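Local atomic coordinates of nicastrin (Dictyostelium purpureum, PDB entry 4R12), a protein that probably serves as an essential subunit of gamma-secretase, the complex that cleaves integral membrane proteins such as Notch receptors and the amyloid-beta precursor protein within the membrane. Residues I200-S205 and S511-N516; R305-F310 and N542-N547; T518-T523 and G536-S541. One frame throughout, in Å; residues are numbered along the deposited sequence.

All three contacts lie on one side of the molecule, centres about 13 Å (contacts 1 and 2), 15 Å (contacts 1 and 3) and 20 Å (contacts 2 and 3) apart. Contacts 1 and 2, whose segments alternate along the chain, meet where strand 192-203 pairs antiparallel with strand 542-548, and Ser202 and Thr543 join them by a probable hydrogen bond. Contact 1 closes before contact 3 opens, and contact 3, in a separate sheet, is nested inside the loop of contact 2. Its strand 516-522 follows helix 500-512, and its strand 536-540 leads into strand 542-548. The chain thus returns to strand 192-203 carrying the small three-stranded sheet and its calcium site on its way.

Contact 1: I200-S205 and S511-N516; sequences IWSSFS and SITQYN
Ile512, the last helical residue of helix 500-512, turns its carbonyl toward the edge of the Phe204 ring, with Ile512 O 4.0 Å from Phe204 CE1 and near the ring plane. Thr513, the first residue to leave the helix, carries most of the contact. Its methyl CG2 sits over one face of the same ring, shifted toward the rim, in a CH-pi contact 4.2 Å from the Phe204 centroid. With chi1 at 57°, that methyl lies anti to the carbonyl carbon while OG1 turns back to the helix end and bonds Leu509 O. Ser541 also hydrogen-bonds to this hydroxyl and the Thr543 hydroxyl lies close by, and Ser202 OG comes within 3.1 Å of Thr513 OG1 while holding its own bond to Thr543, so a small cluster of buried hydroxyls fills the corner. The helix end is thereby fixed against the tail of strand 192-203, which pairs antiparallel with strand 262-268 of the nicastrin large lobe, a region whose family is grouped with the zinc exopeptidases. Helix 234-252 packs on Phe204 through Ile248 and Ala252, and Arg256 makes a cation-pi contact with the ring. A serine in place of Phe204 would probably leave the Thr513 methyl and the Arg256 guanidinium without their aromatic partner and open a gap against helix 234-252. The carbonyl of Thr513 reaches the strand end through water: water 1 donates to both Ser203 O and Thr513 O, at 2.7 Å from each. At Gln514 the chain is tied back to the helix, its NE2 donating to Ser511 O over 2.9 Å while the backbone N of Gln514 bonds the same oxygen. Next comes Tyr515, whose ring presents its edge to water 1; together with Asn516 it faces Ser540 in a classic beta bulge.

Contact 2: R305-F310 and N542-N547; sequences RADLAF and NTHLHN
Asp307 OD2 is gripped by the ring of His544 and by a water: His544 ND1 donates to it over 2.7 Å at 150°, on its syn side but out of the carboxylate plane, and water 4 links it to Leu545 N. The other oxygen, OD1, accepts from Ala309 N at 3.1 Å, closing an Asx turn at the start of helix 309-313, so this one carboxylate joins the helix entrance to strand 542-548. On the far side of the imidazole, His544 NE2 donates to Asn542 OD1 over 2.6 Å, in the ring plane. With both nitrogens donating, His544 is likely to be protonated, and its charge would be offset by Asp307. The methyl of Ala309 lies over the centre of this fixed ring, CB 3.5 Å from the centroid, in a CH-pi contact. Farther along the strand, His546 NE2 donates to Asp284 of helix 276-287, which also forms a salt bridge with Arg305. His546, its CG anti to the backbone N (chi1 -155°), thrusts its edge at the face of Phe310 in a T-shaped pair with planes at 83°. Its leading atom is CE1, which comes to 3.4 Å from Phe310 CD2.

Contact 3: T518-T523 and G536-S541; sequences TLTNCT and GQCVSS
Thr518 and Cys538 form a hydrogen-bonded antiparallel pair, with Thr518 N donating to Cys538 O over 2.9 Å and Cys538 N returning a bond of 2.8 Å to Thr518 O. Beyond it, Gly536 O takes two donors: Thr520 N comes in almost straight, at 3.0 Å and 170°, and Asn521 N at 2.9 Å on a more bent path of 132°. The chain curls round this carbonyl, helped by the positive phi of Asn521 and by Thr520 OG1, which accepts from Cys522 N in an ST turn. Gly536 itself has backbone angles at which a CB would be jammed against the preceding carbonyl oxygen.

Between these bonded positions, Leu519 faces Gln537. The glutamine chain bends at chi2 (-80°) and folds back across strand 516-522, bringing OE1 to 3.4 Å from Leu519 CA while NE2 bonds Ser517. On the other face, Cys538 SG rests beside Thr520, 3.3 Å from OG1 and 3.7 Å from CG2. Cys522 SG packs 3.4 Å from Gln537 O.

Both sulfurs are held in disulfides, Cys522 to Cys533 and Cys538 to Cys528, and Cys528 joins Asp525 and Ser531 in the calcium site. Strand 536-540 is thus the middle strand of a small, disulfide-braced antiparallel sheet beside a calcium-binding loop.

Contact 1: I200-S205 and S511-N516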
ATOM      1  N   ILE A 200       2.125 -11.666  -1.958  1.00 24.36           N
ATOM      2  CA  ILE A 200       2.629 -12.514  -3.037  1.00 23.02           C
ATOM      3  C   ILE A 200       4.114 -12.804  -2.834  1.00 23.81           C
ATOM      4  O   ILE A 200       4.898 -11.891  -2.545  1.00 23.97           O
ATOM      5  CB  ILE A 200       2.454 -11.877  -4.446  1.00 22.26           C
ATOM      6  CG1 ILE A 200       1.064 -11.260  -4.643  1.00 24.46           C
ATOM      7  CG2 ILE A 200       2.679 -12.916  -5.559  1.00 22.52           C
ATOM      8  CD1 ILE A 200       1.018  -9.748  -4.411  1.00 25.73           C
ATOM      9  N   TRP A 201       4.503 -14.073  -2.960  1.00 22.01           N
ATOM     10  CA  TRP A 201       5.929 -14.405  -2.916  1.00 24.92           C
ATOM     11  C   TRP A 201       6.324 -15.263  -4.107  1.00 24.96           C
ATOM     12  O   TRP A 201       5.476 -15.879  -4.772  1.00 25.94           O
ATOM     13  CB  TRP A 201       6.308 -15.104  -1.593  1.00 24.62           C
ATOM     14  CG  TRP A 201       5.662 -16.437  -1.354  1.00 25.70           C
ATOM     15  CD1 TRP A 201       4.453 -16.668  -0.762  1.00 27.62           C
ATOM     16  CD2 TRP A 201       6.205 -17.725  -1.668  1.00 28.88           C
ATOM     17  NE1 TRP A 201       4.200 -18.017  -0.706  1.00 29.88           N
ATOM     18  CE2 TRP A 201       5.257 -18.687  -1.260  1.00 29.40           C
ATOM     19  CE3 TRP A 201       7.386 -18.160  -2.283  1.00 30.25           C
ATOM     20  CZ2 TRP A 201       5.460 -20.057  -1.437  1.00 31.87           C
ATOM     21  CZ3 TRP A 201       7.581 -19.521  -2.456  1.00 30.75           C
ATOM     22  CH2 TRP A 201       6.627 -20.451  -2.025  1.00 31.59           C
ATOM     23  N   SER A 202       7.622 -15.302  -4.383  1.00 24.30           N
ATOM     24  CA  SER A 202       8.092 -15.903  -5.619  1.00 25.72           C
ATOM     25  C   SER A 202       9.538 -16.320  -5.514  1.00 27.83           C
ATOM     26  O   SER A 202      10.328 -15.681  -4.821  1.00 26.79           O
ATOM     27  CB  SER A 202       7.930 -14.926  -6.785  1.00 24.98           C
ATOM     28  OG  SER A 202       8.388 -15.501  -7.999  1.00 25.65           O
ATOM     29  N   SER A 203       9.869 -17.386  -6.240  1.00 25.45           N
ATOM     30  CA  SER A 203      11.238 -17.835  -6.420  1.00 26.81           C
ATOM     31  C   SER A 203      11.427 -18.245  -7.885  1.00 28.63           C
ATOM     32  O   SER A 203      10.494 -18.745  -8.503  1.00 30.33           O
ATOM     33  CB  SER A 203      11.546 -19.005  -5.484  1.00 30.32           C
ATOM     34  OG  SER A 203      12.762 -19.631  -5.851  1.00 33.49           O
ATOM     35  N   PHE A 204      12.610 -18.003  -8.441  1.00 29.01           N
ATOM     36  CA  PHE A 204      12.934 -18.492  -9.784  1.00 29.75           C
ATOM     37  C   PHE A 204      13.072 -20.016  -9.821  1.00 31.83           C
ATOM     38  O   PHE A 204      12.932 -20.615 -10.891  1.00 33.03           O
ATOM     39  CB  PHE A 204      14.231 -17.860 -10.306  1.00 30.14           C
ATOM     40  CG  PHE A 204      14.077 -16.442 -10.793  1.00 29.13           C
ATOM     41  CD1 PHE A 204      13.433 -16.166 -11.999  1.00 28.55           C
ATOM     42  CD2 PHE A 204      14.602 -15.382 -10.061  1.00 28.12           C
ATOM     43  CE1 PHE A 204      13.305 -14.859 -12.457  1.00 24.68           C
ATOM     44  CE2 PHE A 204      14.476 -14.066 -10.514  1.00 25.77           C
ATOM     45  CZ  PHE A 204      13.835 -13.805 -11.715  1.00 25.52           C
ATOM     46  N   SER A 205      13.370 -20.646  -8.681  1.00 29.24           N
ATOM     47  CA  SER A 205      13.489 -22.109  -8.646  1.00 33.88           C
ATOM     48  C   SER A 205      12.110 -22.729  -8.780  1.00 32.52           C
ATOM     49  O   SER A 205      11.168 -22.267  -8.144  1.00 30.67           O
ATOM     50  CB  SER A 205      14.150 -22.599  -7.348  1.00 33.66           C
ATOM     51  OG  SER A 205      15.410 -21.983  -7.145  1.00 34.43           O
ATOM     52  N   SER A 511       4.455 -14.123 -14.121  1.00 23.42           N
ATOM     53  CA  SER A 511       4.948 -14.194 -15.487  1.00 25.90           C
ATOM     54  C   SER A 511       6.463 -13.976 -15.588  1.00 24.84           C
ATOM     55  O   SER A 511       7.150 -14.715 -16.296  1.00 26.99           O
ATOM     56  CB  SER A 511       4.214 -13.166 -16.362  1.00 25.52           C
ATOM     57  OG  SER A 511       4.737 -13.183 -17.673  1.00 24.29           O
ATOM     58  N   ILE A 512       6.988 -12.974 -14.879  1.00 25.74           N
ATOM     59  CA  ILE A 512       8.406 -12.638 -15.018  1.00 25.72           C
ATOM     60  C   ILE A 512       9.292 -13.778 -14.522  1.00 27.21           C
ATOM     61  O   ILE A 512      10.391 -14.005 -15.026  1.00 28.66           O
ATOM     62  CB  ILE A 512       8.758 -11.365 -14.234  1.00 25.76           C
ATOM     63  CG1 ILE A 512       8.181 -10.139 -14.925  1.00 25.51           C
ATOM     64  CG2 ILE A 512      10.269 -11.191 -14.119  1.00 28.89           C
ATOM     65  CD1 ILE A 512       8.291  -8.921 -13.978  1.00 27.92           C
ATOM     66  N   THR A 513       8.794 -14.507 -13.538  1.00 23.28           N
ATOM     67  CA  THR A 513       9.581 -15.555 -12.906  1.00 25.16           C
ATOM     68  C   THR A 513       9.264 -16.952 -13.450  1.00 27.53           C
ATOM     69  O   THR A 513       9.717 -17.948 -12.897  1.00 27.92           O
ATOM     70  CB  THR A 513       9.359 -15.543 -11.381  1.00 27.47           C
ATOM     71  OG1 THR A 513       7.964 -15.686 -11.110  1.00 24.45           O
ATOM     72  CG2 THR A 513       9.844 -14.216 -10.764  1.00 23.27           C
ATOM     73  N   GLN A 514       8.500 -17.027 -14.538  1.00 25.56           N
ATOM     74  CA  GLN A 514       8.104 -18.325 -15.089  1.00 27.92           C
ATOM     75  C   GLN A 514       9.316 -19.191 -15.464  1.00 30.85           C
ATOM     76  O   GLN A 514      10.366 -18.668 -15.849  1.00 31.20           O
ATOM     77  CB  GLN A 514       7.208 -18.134 -16.321  1.00 26.89           C
ATOM     78  CG  GLN A 514       7.933 -17.584 -17.536  1.00 30.11           C
ATOM     79  CD  GLN A 514       6.992 -17.296 -18.694  1.00 30.08           C
ATOM     80  OE1 GLN A 514       6.846 -18.110 -19.608  1.00 30.63           O
ATOM     81  NE2 GLN A 514       6.358 -16.128 -18.661  1.00 26.39           N
ATOM     82  N   TYR A 515       9.169 -20.509 -15.343  1.00 27.52           N
ATOM     83  CA  TYR A 515      10.192 -21.427 -15.846  1.00 30.05           C
ATOM     84  C   TYR A 515       9.688 -22.274 -17.020  1.00 33.82           C
ATOM     85  O   TYR A 515      10.478 -22.932 -17.691  1.00 32.10           O
ATOM     86  CB  TYR A 515      10.715 -22.336 -14.718  1.00 31.28           C
ATOM     87  CG  TYR A 515       9.660 -23.082 -13.929  1.00 33.45           C
ATOM     88  CD1 TYR A 515       9.208 -24.329 -14.343  1.00 35.10           C
ATOM     89  CD2 TYR A 515       9.140 -22.555 -12.753  1.00 31.55           C
ATOM     90  CE1 TYR A 515       8.256 -25.017 -13.621  1.00 35.11           C
ATOM     91  CE2 TYR A 515       8.189 -23.235 -12.023  1.00 31.20           C
ATOM     92  CZ  TYR A 515       7.750 -24.469 -12.467  1.00 33.06           C
ATOM     93  OH  TYR A 515       6.805 -25.154 -11.757  1.00 36.52           O
ATOM     94  N   ASN A 516       8.386 -22.255 -17.283  1.00 31.17           N
ATOM     95  CA  ASN A 516       7.851 -23.003 -18.422  1.00 33.28           C
ATOM     96  C   ASN A 516       6.554 -22.372 -18.933  1.00 32.69           C
ATOM     97  O   ASN A 516       5.827 -21.709 -18.185  1.00 29.50           O
ATOM     98  CB  ASN A 516       7.619 -24.476 -18.043  1.00 35.88           C
ATOM     99  CG  ASN A 516       7.405 -25.386 -19.267  1.00 41.29           C
ATOM    100  OD1 ASN A 516       7.944 -25.140 -20.347  1.00 38.17           O
ATOM    101  ND2 ASN A 516       6.617 -26.444 -19.087  1.00 44.22           N
TER
HETATM  102  O   HOH W   1       9.512 -19.689 -10.806  1.00 28.56           O
HETATM  103  O   HOH W   2      12.260 -19.330 -13.243  1.00 26.68           O

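Contact 2: R305-F310 and N542-N547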
ATOM      1  N   ARG A 305      -6.585 -23.017   3.175  1.00 39.62           N
ATOM      2  CA  ARG A 305      -5.485 -22.359   2.473  1.00 37.47           C
ATOM      3  C   ARG A 305      -5.561 -22.748   1.000  1.00 37.78           C
ATOM      4  O   ARG A 305      -5.608 -23.934   0.652  1.00 37.10           O
ATOM      5  CB  ARG A 305      -4.130 -22.759   3.054  1.00 38.44           C
ATOM      6  CG  ARG A 305      -3.956 -22.448   4.533  1.00 37.50           C
ATOM      7  CD  ARG A 305      -3.839 -20.950   4.801  1.00 36.28           C
ATOM      8  NE  ARG A 305      -3.390 -20.706   6.171  1.00 36.54           N
ATOM      9  CZ  ARG A 305      -4.206 -20.634   7.218  1.00 37.72           C
ATOM     10  NH1 ARG A 305      -5.516 -20.778   7.050  1.00 36.09           N
ATOM     11  NH2 ARG A 305      -3.715 -20.425   8.433  1.00 37.04           N
ATOM     12  N   ALA A 306      -5.564 -21.752   0.129  1.00 37.93           N
ATOM     13  CA  ALA A 306      -5.724 -22.005  -1.295  1.00 37.95           C
ATOM     14  C   ALA A 306      -4.442 -22.529  -1.957  1.00 37.22           C
ATOM     15  O   ALA A 306      -4.463 -22.949  -3.113  1.00 38.36           O
ATOM     16  CB  ALA A 306      -6.192 -20.732  -1.986  1.00 36.65           C
ATOM     17  N   ASP A 307      -3.332 -22.507  -1.228  1.00 36.48           N
ATOM     18  CA  ASP A 307      -2.032 -22.859  -1.809  1.00 37.18           C
ATOM     19  C   ASP A 307      -1.060 -23.277  -0.704  1.00 37.09           C
ATOM     20  O   ASP A 307      -0.775 -22.497   0.206  1.00 35.85           O
ATOM     21  CB  ASP A 307      -1.477 -21.672  -2.609  1.00 35.48           C
ATOM     22  CG  ASP A 307      -0.312 -22.050  -3.515  1.00 37.30           C
ATOM     23  OD1 ASP A 307       0.337 -23.092  -3.279  1.00 37.49           O
ATOM     24  OD2 ASP A 307      -0.040 -21.283  -4.465  1.00 36.10           O
ATOM     25  N   LEU A 308      -0.549 -24.505  -0.784  1.00 36.89           N
ATOM     26  CA  LEU A 308       0.274 -25.056   0.295  1.00 38.61           C
ATOM     27  C   LEU A 308       1.779 -25.031  -0.003  1.00 37.55           C
ATOM     28  O   LEU A 308       2.561 -25.649   0.717  1.00 36.96           O
ATOM     29  CB  LEU A 308      -0.166 -26.494   0.604  1.00 40.15           C
ATOM     30  CG  LEU A 308      -1.531 -26.654   1.278  1.00 41.38           C
ATOM     31  CD1 LEU A 308      -1.926 -28.121   1.375  1.00 46.04           C
ATOM     32  CD2 LEU A 308      -1.518 -26.010   2.652  1.00 40.21           C
ATOM     33  N   ALA A 309       2.182 -24.308  -1.046  1.00 37.62           N
ATOM     34  CA  ALA A 309       3.589 -24.260  -1.431  1.00 36.04           C
ATOM     35  C   ALA A 309       4.469 -23.793  -0.279  1.00 34.62           C
ATOM     36  O   ALA A 309       5.578 -24.296  -0.092  1.00 36.13           O
ATOM     37  CB  ALA A 309       3.783 -23.351  -2.640  1.00 35.13           C
ATOM     38  N   PHE A 310       3.965 -22.841   0.499  1.00 33.89           N
ATOM     39  CA  PHE A 310       4.716 -22.310   1.636  1.00 36.10           C
ATOM     40  C   PHE A 310       5.091 -23.419   2.617  1.00 37.23           C
ATOM     41  O   PHE A 310       6.179 -23.417   3.188  1.00 37.11           O
ATOM     42  CB  PHE A 310       3.918 -21.208   2.366  1.00 32.34           C
ATOM     43  CG  PHE A 310       2.740 -21.722   3.160  1.00 34.81           C
ATOM     44  CD1 PHE A 310       2.888 -22.106   4.486  1.00 34.44           C
ATOM     45  CD2 PHE A 310       1.481 -21.811   2.580  1.00 33.73           C
ATOM     46  CE1 PHE A 310       1.805 -22.585   5.216  1.00 35.77           C
ATOM     47  CE2 PHE A 310       0.394 -22.280   3.299  1.00 35.35           C
ATOM     48  CZ  PHE A 310       0.554 -22.666   4.621  1.00 36.97           C
ATOM     49  N   ASN A 542       6.877 -20.578  -9.775  1.00 28.21           N
ATOM     50  CA  ASN A 542       6.863 -20.778  -8.326  1.00 28.29           C
ATOM     51  C   ASN A 542       6.490 -19.481  -7.603  1.00 26.66           C
ATOM     52  O   ASN A 542       7.263 -18.944  -6.801  1.00 24.96           O
ATOM     53  CB  ASN A 542       8.228 -21.297  -7.854  1.00 29.80           C
ATOM     54  CG  ASN A 542       8.165 -21.974  -6.503  1.00 32.19           C
ATOM     55  OD1 ASN A 542       7.089 -22.265  -5.990  1.00 31.56           O
ATOM     56  ND2 ASN A 542       9.325 -22.232  -5.922  1.00 33.34           N
ATOM     57  N   THR A 543       5.288 -18.997  -7.902  1.00 28.30           N
ATOM     58  CA  THR A 543       4.775 -17.721  -7.401  1.00 26.79           C
ATOM     59  C   THR A 543       3.412 -17.959  -6.774  1.00 27.00           C
ATOM     60  O   THR A 543       2.587 -18.669  -7.345  1.00 28.84           O
ATOM     61  CB  THR A 543       4.655 -16.693  -8.543  1.00 25.57           C
ATOM     62  OG1 THR A 543       5.953 -16.453  -9.100  1.00 25.74           O
ATOM     63  CG2 THR A 543       4.048 -15.364  -8.058  1.00 24.20           C
ATOM     64  N   HIS A 544       3.164 -17.368  -5.608  1.00 26.07           N
ATOM     65  CA  HIS A 544       2.038 -17.791  -4.775  1.00 27.42           C
ATOM     66  C   HIS A 544       1.413 -16.649  -3.994  1.00 26.86           C
ATOM     67  O   HIS A 544       2.115 -15.781  -3.468  1.00 25.31           O
ATOM     68  CB  HIS A 544       2.500 -18.891  -3.802  1.00 27.66           C
ATOM     69  CG  HIS A 544       3.228 -20.010  -4.483  1.00 29.76           C
ATOM     70  ND1 HIS A 544       2.576 -21.018  -5.159  1.00 32.78           N
ATOM     71  CD2 HIS A 544       4.552 -20.242  -4.645  1.00 30.62           C
ATOM     72  CE1 HIS A 544       3.466 -21.841  -5.686  1.00 33.77           C
ATOM     73  NE2 HIS A 544       4.674 -21.393  -5.386  1.00 33.33           N
ATOM     74  N   LEU A 545       0.088 -16.657  -3.926  1.00 27.16           N
ATOM     75  CA  LEU A 545      -0.632 -15.764  -3.035  1.00 26.68           C
ATOM     76  C   LEU A 545      -0.619 -16.287  -1.603  1.00 27.73           C
ATOM     77  O   LEU A 545      -0.611 -17.499  -1.386  1.00 28.72           O
ATOM     78  CB  LEU A 545      -2.083 -15.611  -3.498  1.00 26.59           C
ATOM     79  CG  LEU A 545      -2.312 -15.034  -4.896  1.00 26.52           C
ATOM     80  CD1 LEU A 545      -3.763 -15.256  -5.314  1.00 31.95           C
ATOM     81  CD2 LEU A 545      -1.984 -13.553  -4.908  1.00 25.25           C
ATOM     82  N   HIS A 546      -0.649 -15.377  -0.633  1.00 26.32           N
ATOM     83  CA  HIS A 546      -0.867 -15.777   0.760  1.00 27.34           C
ATOM     84  C   HIS A 546      -1.740 -14.762   1.507  1.00 26.08           C
ATOM     85  O   HIS A 546      -1.588 -13.547   1.315  1.00 24.42           O
ATOM     86  CB  HIS A 546       0.457 -15.952   1.506  1.00 27.00           C
ATOM     87  CG  HIS A 546       0.350 -16.891   2.664  1.00 28.54           C
ATOM     88  ND1 HIS A 546       0.704 -18.221   2.575  1.00 30.00           N
ATOM     89  CD2 HIS A 546      -0.128 -16.711   3.918  1.00 28.90           C
ATOM     90  CE1 HIS A 546       0.474 -18.813   3.735  1.00 31.54           C
ATOM     91  NE2 HIS A 546      -0.034 -17.920   4.566  1.00 30.41           N
ATOM     92  N   ASN A 547      -2.657 -15.269   2.334  1.00 27.21           N
ATOM     93  CA  ASN A 547      -3.519 -14.432   3.167  1.00 26.23           C
ATOM     94  C   ASN A 547      -2.748 -13.371   3.963  1.00 25.74           C
ATOM     95  O   ASN A 547      -1.723 -13.672   4.575  1.00 26.66           O
ATOM     96  CB  ASN A 547      -4.297 -15.279   4.182  1.00 27.93           C
ATOM     97  CG  ASN A 547      -5.417 -16.100   3.562  1.00 30.16           C
ATOM     98  OD1 ASN A 547      -5.831 -15.890   2.414  1.00 28.14           O
ATOM     99  ND2 ASN A 547      -5.942 -17.024   4.349  1.00 28.38           N
TER
HETATM  100  O   HOH W   3      -5.597 -19.012   1.310  1.00 32.22           O
HETATM  101  O   HOH W   4      -1.267 -18.902  -5.160  1.00 32.14           O

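Contact 3: T518-T523 and G536-S541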
ATOM      1  N   THR A 518       3.535 -23.428 -22.130  1.00 30.26           N
ATOM      2  CA  THR A 518       3.143 -24.396 -23.145  1.00 31.81           C
ATOM      3  C   THR A 518       1.878 -23.942 -23.845  1.00 31.10           C
ATOM      4  O   THR A 518       0.926 -23.528 -23.186  1.00 28.55           O
ATOM      5  CB  THR A 518       2.914 -25.786 -22.529  1.00 34.56           C
ATOM      6  OG1 THR A 518       4.113 -26.208 -21.872  1.00 36.15           O
ATOM      7  CG2 THR A 518       2.534 -26.804 -23.610  1.00 36.17           C
ATOM      8  N   LEU A 519       1.876 -24.013 -25.174  1.00 28.79           N
ATOM      9  CA  LEU A 519       0.693 -23.663 -25.961  1.00 30.33           C
ATOM     10  C   LEU A 519      -0.398 -24.715 -25.789  1.00 31.03           C
ATOM     11  O   LEU A 519      -0.210 -25.858 -26.185  1.00 34.15           O
ATOM     12  CB  LEU A 519       1.055 -23.524 -27.441  1.00 29.89           C
ATOM     13  CG  LEU A 519      -0.091 -23.357 -28.441  1.00 30.88           C
ATOM     14  CD1 LEU A 519      -0.914 -22.107 -28.125  1.00 29.68           C
ATOM     15  CD2 LEU A 519       0.468 -23.276 -29.859  1.00 31.63           C
ATOM     16  N   THR A 520      -1.537 -24.327 -25.213  1.00 29.38           N
ATOM     17  CA  THR A 520      -2.611 -25.282 -24.915  1.00 30.03           C
ATOM     18  C   THR A 520      -3.975 -24.788 -25.381  1.00 30.24           C
ATOM     19  O   THR A 520      -4.955 -25.529 -25.370  1.00 30.96           O
ATOM     20  CB  THR A 520      -2.702 -25.562 -23.401  1.00 29.42           C
ATOM     21  OG1 THR A 520      -3.133 -24.369 -22.736  1.00 28.36           O
ATOM     22  CG2 THR A 520      -1.344 -25.968 -22.842  1.00 29.20           C
ATOM     23  N   ASN A 521      -4.025 -23.518 -25.774  1.00 29.85           N
ATOM     24  CA  ASN A 521      -5.287 -22.841 -26.052  1.00 29.70           C
ATOM     25  C   ASN A 521      -6.199 -22.803 -24.828  1.00 30.46           C
ATOM     26  O   ASN A 521      -7.409 -22.778 -24.967  1.00 29.63           O
ATOM     27  CB  ASN A 521      -6.015 -23.498 -27.238  1.00 31.22           C
ATOM     28  CG  ASN A 521      -5.246 -23.341 -28.535  1.00 32.60           C
ATOM     29  OD1 ASN A 521      -4.685 -22.276 -28.790  1.00 30.96           O
ATOM     30  ND2 ASN A 521      -5.184 -24.395 -29.340  1.00 32.79           N
ATOM     31  N   CYS A 522      -5.616 -22.766 -23.635  1.00 28.70           N
ATOM     32  CA  CYS A 522      -6.414 -22.605 -22.419  1.00 30.70           C
ATOM     33  C   CYS A 522      -7.204 -21.294 -22.454  1.00 28.88           C
ATOM     34  O   CYS A 522      -6.732 -20.306 -23.044  1.00 28.58           O
ATOM     35  CB  CYS A 522      -5.520 -22.633 -21.182  1.00 32.10           C
ATOM     36  SG  CYS A 522      -4.297 -21.283 -21.146  1.00 35.12           S
ATOM     37  N   THR A 523      -8.395 -21.282 -21.848  1.00 33.34           N
ATOM     38  CA  THR A 523      -9.166 -20.038 -21.736  1.00 34.03           C
ATOM     39  C   THR A 523      -9.413 -19.634 -20.277  1.00 32.87           C
ATOM     40  O   THR A 523     -10.043 -18.614 -20.007  1.00 34.67           O
ATOM     41  CB  THR A 523     -10.530 -20.131 -22.456  1.00 35.15           C
ATOM     42  OG1 THR A 523     -11.303 -21.185 -21.877  1.00 38.50           O
ATOM     43  CG2 THR A 523     -10.344 -20.395 -23.953  1.00 35.72           C
ATOM     44  N   GLY A 536      -3.808 -18.304 -23.850  1.00 28.80           N
ATOM     45  CA  GLY A 536      -3.644 -19.591 -24.513  1.00 28.98           C
ATOM     46  C   GLY A 536      -2.402 -20.387 -24.140  1.00 29.19           C
ATOM     47  O   GLY A 536      -2.204 -21.499 -24.645  1.00 29.66           O
ATOM     48  N   GLN A 537      -1.555 -19.820 -23.289  1.00 26.94           N
ATOM     49  CA  GLN A 537      -0.412 -20.548 -22.749  1.00 28.16           C
ATOM     50  C   GLN A 537      -0.680 -20.980 -21.317  1.00 27.76           C
ATOM     51  O   GLN A 537      -1.186 -20.186 -20.518  1.00 26.40           O
ATOM     52  CB  GLN A 537       0.856 -19.690 -22.778  1.00 28.74           C
ATOM     53  CG  GLN A 537       1.211 -19.113 -24.146  1.00 29.27           C
ATOM     54  CD  GLN A 537       1.897 -20.122 -25.040  1.00 30.88           C
ATOM     55  OE1 GLN A 537       1.476 -20.336 -26.165  1.00 33.35           O
ATOM     56  NE2 GLN A 537       2.958 -20.751 -24.540  1.00 31.19           N
ATOM     57  N   CYS A 538      -0.339 -22.230 -20.993  1.00 26.87           N
ATOM     58  CA  CYS A 538      -0.235 -22.644 -19.590  1.00 27.01           C
ATOM     59  C   CYS A 538       1.166 -22.317 -19.095  1.00 27.23           C
ATOM     60  O   CYS A 538       2.155 -22.824 -19.626  1.00 28.11           O
ATOM     61  CB  CYS A 538      -0.547 -24.135 -19.420  1.00 30.86           C
ATOM     62  SG  CYS A 538      -2.311 -24.478 -19.577  1.00 32.85           S
ATOM     63  N   VAL A 539       1.248 -21.427 -18.112  1.00 27.91           N
ATOM     64  CA  VAL A 539       2.530 -20.899 -17.659  1.00 27.39           C
ATOM     65  C   VAL A 539       2.829 -21.400 -16.254  1.00 28.98           C
ATOM     66  O   VAL A 539       1.973 -21.363 -15.368  1.00 27.54           O
ATOM     67  CB  VAL A 539       2.543 -19.353 -17.685  1.00 26.24           C
ATOM     68  CG1 VAL A 539       3.890 -18.806 -17.235  1.00 25.54           C
ATOM     69  CG2 VAL A 539       2.190 -18.848 -19.087  1.00 26.90           C
ATOM     70  N   SER A 540       4.051 -21.879 -16.060  1.00 28.08           N
ATOM     71  CA  SER A 540       4.441 -22.434 -14.772  1.00 28.96           C
ATOM     72  C   SER A 540       5.408 -21.490 -14.073  1.00 27.86           C
ATOM     73  O   SER A 540       6.388 -21.053 -14.663  1.00 28.75           O
ATOM     74  CB  SER A 540       5.075 -23.808 -14.959  1.00 32.49           C
ATOM     75  OG  SER A 540       4.142 -24.711 -15.526  1.00 33.18           O
ATOM     76  N   SER A 541       5.114 -21.186 -12.818  1.00 28.71           N
ATOM     77  CA  SER A 541       5.959 -20.309 -11.998  1.00 28.68           C
ATOM     78  C   SER A 541       5.780 -20.631 -10.524  1.00 28.16           C
ATOM     79  O   SER A 541       4.662 -20.888 -10.075  1.00 27.28           O
ATOM     80  CB  SER A 541       5.616 -18.836 -12.246  1.00 25.20           C
ATOM     81  OG  SER A 541       6.406 -17.972 -11.442  1.00 25.34           O
TER
HETATM   82  O   HOH W   5      -6.497 -17.306 -22.801  1.00 34.81           O